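Local coordinates for protein hookworm platelet inhibitor 1 (Ancylostoma caninum, PDB 4TPV) that inhibits platelet aggregation and adhesion to fibrinogen and collagen, and may act by binding platelet integrins, at residues L22-R27 and M39-Y44. Numbering follows the deposited sequence.
Sequences LHNGYR and MRTMVY
N24 and R27, one turn apart on helix 13-34, face M42 and M39 of the extended segment 39-44, which runs past the helix in the opposite sense: the CA atoms of N24 and M42 lie 6.2 Å apart, those of R27 and M39 7.1 Å. No backbone-to-backbone bond joins the two segments, and side chains of the helix bind peptide groups of 39-44 instead, a worked example of a helix holding a neighbouring chain by its backbone. N24 supplies a two-point grip on M42. N24 OD1 accepts from M42 N at 2.8 Å, while N24 ND2 donates to M42 O at 2.9 Å, almost straight at 167° and within the amide plane; the pair of bonds fixes which way round the amide sits. R27 approaches R40 O side-on. R27 NE and NH2 both donate to R40 O, each at 2.8 Å, and a bend at chi3 (66°) swings the guanidinium into place. Two methionines sandwich this flat group: M39 SD lies over one face, 3.4 Å from R27 CZ, and M42 CG over the other. The chain of M42, extended beyond CG (chi2 180°), carries its sulfur to H23, where M42 SD rests 3.8 Å from H23 CB and oblique to the imidazole. H23 NE2 bonds Y137 OH on strand 130-138, and R27 NH1 reaches the carbonyls of M112 and W114, at and just beyond the end of helix 107-113. With strand 43-44 continuing as an edge of the mixed sheet, this buried junction belongs to the alpha-beta-alpha sandwich of the CAP superfamily, fastening the chain that follows helix 13-34 back against it.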
# COMPACT_ATOMS: atom_id res chain seq x y z
N LEU A 22 -8.09 2.68 3.14
CA LEU A 22 -7.18 2.85 4.27
C LEU A 22 -5.80 3.31 3.79
O LEU A 22 -5.25 4.29 4.29
CB LEU A 22 -7.07 1.55 5.05
CG LEU A 22 -6.52 1.68 6.47
CD1 LEU A 22 -7.51 2.51 7.31
CD2 LEU A 22 -6.36 0.28 7.05
N HIS A 23 -5.28 2.63 2.77
CA HIS A 23 -3.98 3.03 2.21
C HIS A 23 -3.99 4.45 1.65
O HIS A 23 -3.07 5.23 1.88
CB HIS A 23 -3.55 2.07 1.10
CG HIS A 23 -2.92 0.81 1.59
ND1 HIS A 23 -3.65 -0.24 2.11
CD2 HIS A 23 -1.62 0.41 1.60
CE1 HIS A 23 -2.82 -1.22 2.46
NE2 HIS A 23 -1.59 -0.85 2.16
N ASN A 24 -5.03 4.80 0.90
CA ASN A 24 -5.07 6.14 0.35
C ASN A 24 -5.20 7.22 1.44
O ASN A 24 -4.58 8.27 1.33
CB ASN A 24 -6.19 6.24 -0.68
CG ASN A 24 -5.78 5.66 -2.02
OD1 ASN A 24 -4.61 5.74 -2.39
ND2 ASN A 24 -6.73 5.12 -2.76
N GLY A 25 -5.97 6.95 2.49
CA GLY A 25 -6.01 7.85 3.64
C GLY A 25 -4.66 8.02 4.31
O GLY A 25 -4.29 9.12 4.74
N TYR A 26 -3.92 6.91 4.45
CA TYR A 26 -2.56 6.98 4.98
C TYR A 26 -1.69 7.83 4.07
O TYR A 26 -0.90 8.65 4.52
CB TYR A 26 -1.92 5.59 5.08
CG TYR A 26 -2.52 4.64 6.09
CD1 TYR A 26 -3.23 5.09 7.18
CD2 TYR A 26 -2.34 3.26 5.95
CE1 TYR A 26 -3.75 4.21 8.11
CE2 TYR A 26 -2.86 2.38 6.87
CZ TYR A 26 -3.57 2.86 7.94
OH TYR A 26 -4.10 1.97 8.84
N ARG A 27 -1.83 7.63 2.77
CA ARG A 27 -0.98 8.36 1.82
C ARG A 27 -1.34 9.86 1.75
O ARG A 27 -0.47 10.71 1.61
CB ARG A 27 -1.06 7.68 0.43
CG ARG A 27 -0.42 6.30 0.42
CD ARG A 27 -0.75 5.50 -0.85
NE ARG A 27 -0.16 6.11 -2.04
CZ ARG A 27 1.10 5.95 -2.43
NH1 ARG A 27 1.92 5.19 -1.70
NH2 ARG A 27 1.57 6.57 -3.51
N MET A 39 2.72 12.01 -4.66
CA MET A 39 2.19 10.80 -4.04
C MET A 39 1.01 10.33 -4.87
O MET A 39 0.03 11.03 -5.01
CB MET A 39 1.75 11.06 -2.60
CG MET A 39 1.26 9.81 -1.89
SD MET A 39 2.60 8.79 -1.24
CE MET A 39 3.24 9.77 0.11
N ARG A 40 1.12 9.13 -5.43
CA ARG A 40 0.03 8.58 -6.26
C ARG A 40 -1.14 8.01 -5.46
O ARG A 40 -0.98 7.42 -4.40
CB ARG A 40 0.58 7.51 -7.20
CG ARG A 40 1.57 8.10 -8.25
CD ARG A 40 1.79 7.21 -9.46
NE ARG A 40 0.59 7.17 -10.31
CZ ARG A 40 0.60 6.87 -11.60
NH1 ARG A 40 1.74 6.61 -12.21
NH2 ARG A 40 -0.54 6.85 -12.29
N THR A 41 -2.33 8.16 -6.04
CA THR A 41 -3.50 7.45 -5.56
C THR A 41 -3.31 5.98 -5.88
O THR A 41 -2.93 5.64 -7.01
CB THR A 41 -4.77 7.94 -6.24
OG1 THR A 41 -4.89 9.35 -6.07
CG2 THR A 41 -6.01 7.27 -5.63
N MET A 42 -3.54 5.13 -4.89
CA MET A 42 -3.58 3.69 -5.17
C MET A 42 -4.92 3.21 -5.67
O MET A 42 -5.98 3.66 -5.21
CB MET A 42 -3.22 2.87 -3.94
CG MET A 42 -1.75 2.89 -3.57
SD MET A 42 -1.43 1.89 -2.10
CE MET A 42 0.37 1.87 -2.13
N VAL A 43 -4.86 2.27 -6.60
CA VAL A 43 -6.05 1.59 -7.10
C VAL A 43 -5.91 0.11 -6.81
O VAL A 43 -4.81 -0.44 -6.90
CB VAL A 43 -6.22 1.82 -8.62
CG1 VAL A 43 -7.33 0.94 -9.18
CG2 VAL A 43 -6.46 3.30 -8.89
N TYR A 44 -7.00 -0.56 -6.44
CA TYR A 44 -6.90 -2.01 -6.20
C TYR A 44 -6.56 -2.74 -7.50
O TYR A 44 -7.01 -2.35 -8.58
CB TYR A 44 -8.20 -2.56 -5.60
CG TYR A 44 -7.94 -3.87 -4.88
CD1 TYR A 44 -7.40 -3.87 -3.60
CD2 TYR A 44 -8.19 -5.10 -5.50
CE1 TYR A 44 -7.13 -5.03 -2.93
CE2 TYR A 44 -7.92 -6.28 -4.84
CZ TYR A 44 -7.39 -6.25 -3.56
OH TYR A 44 -7.11 -7.40 -2.88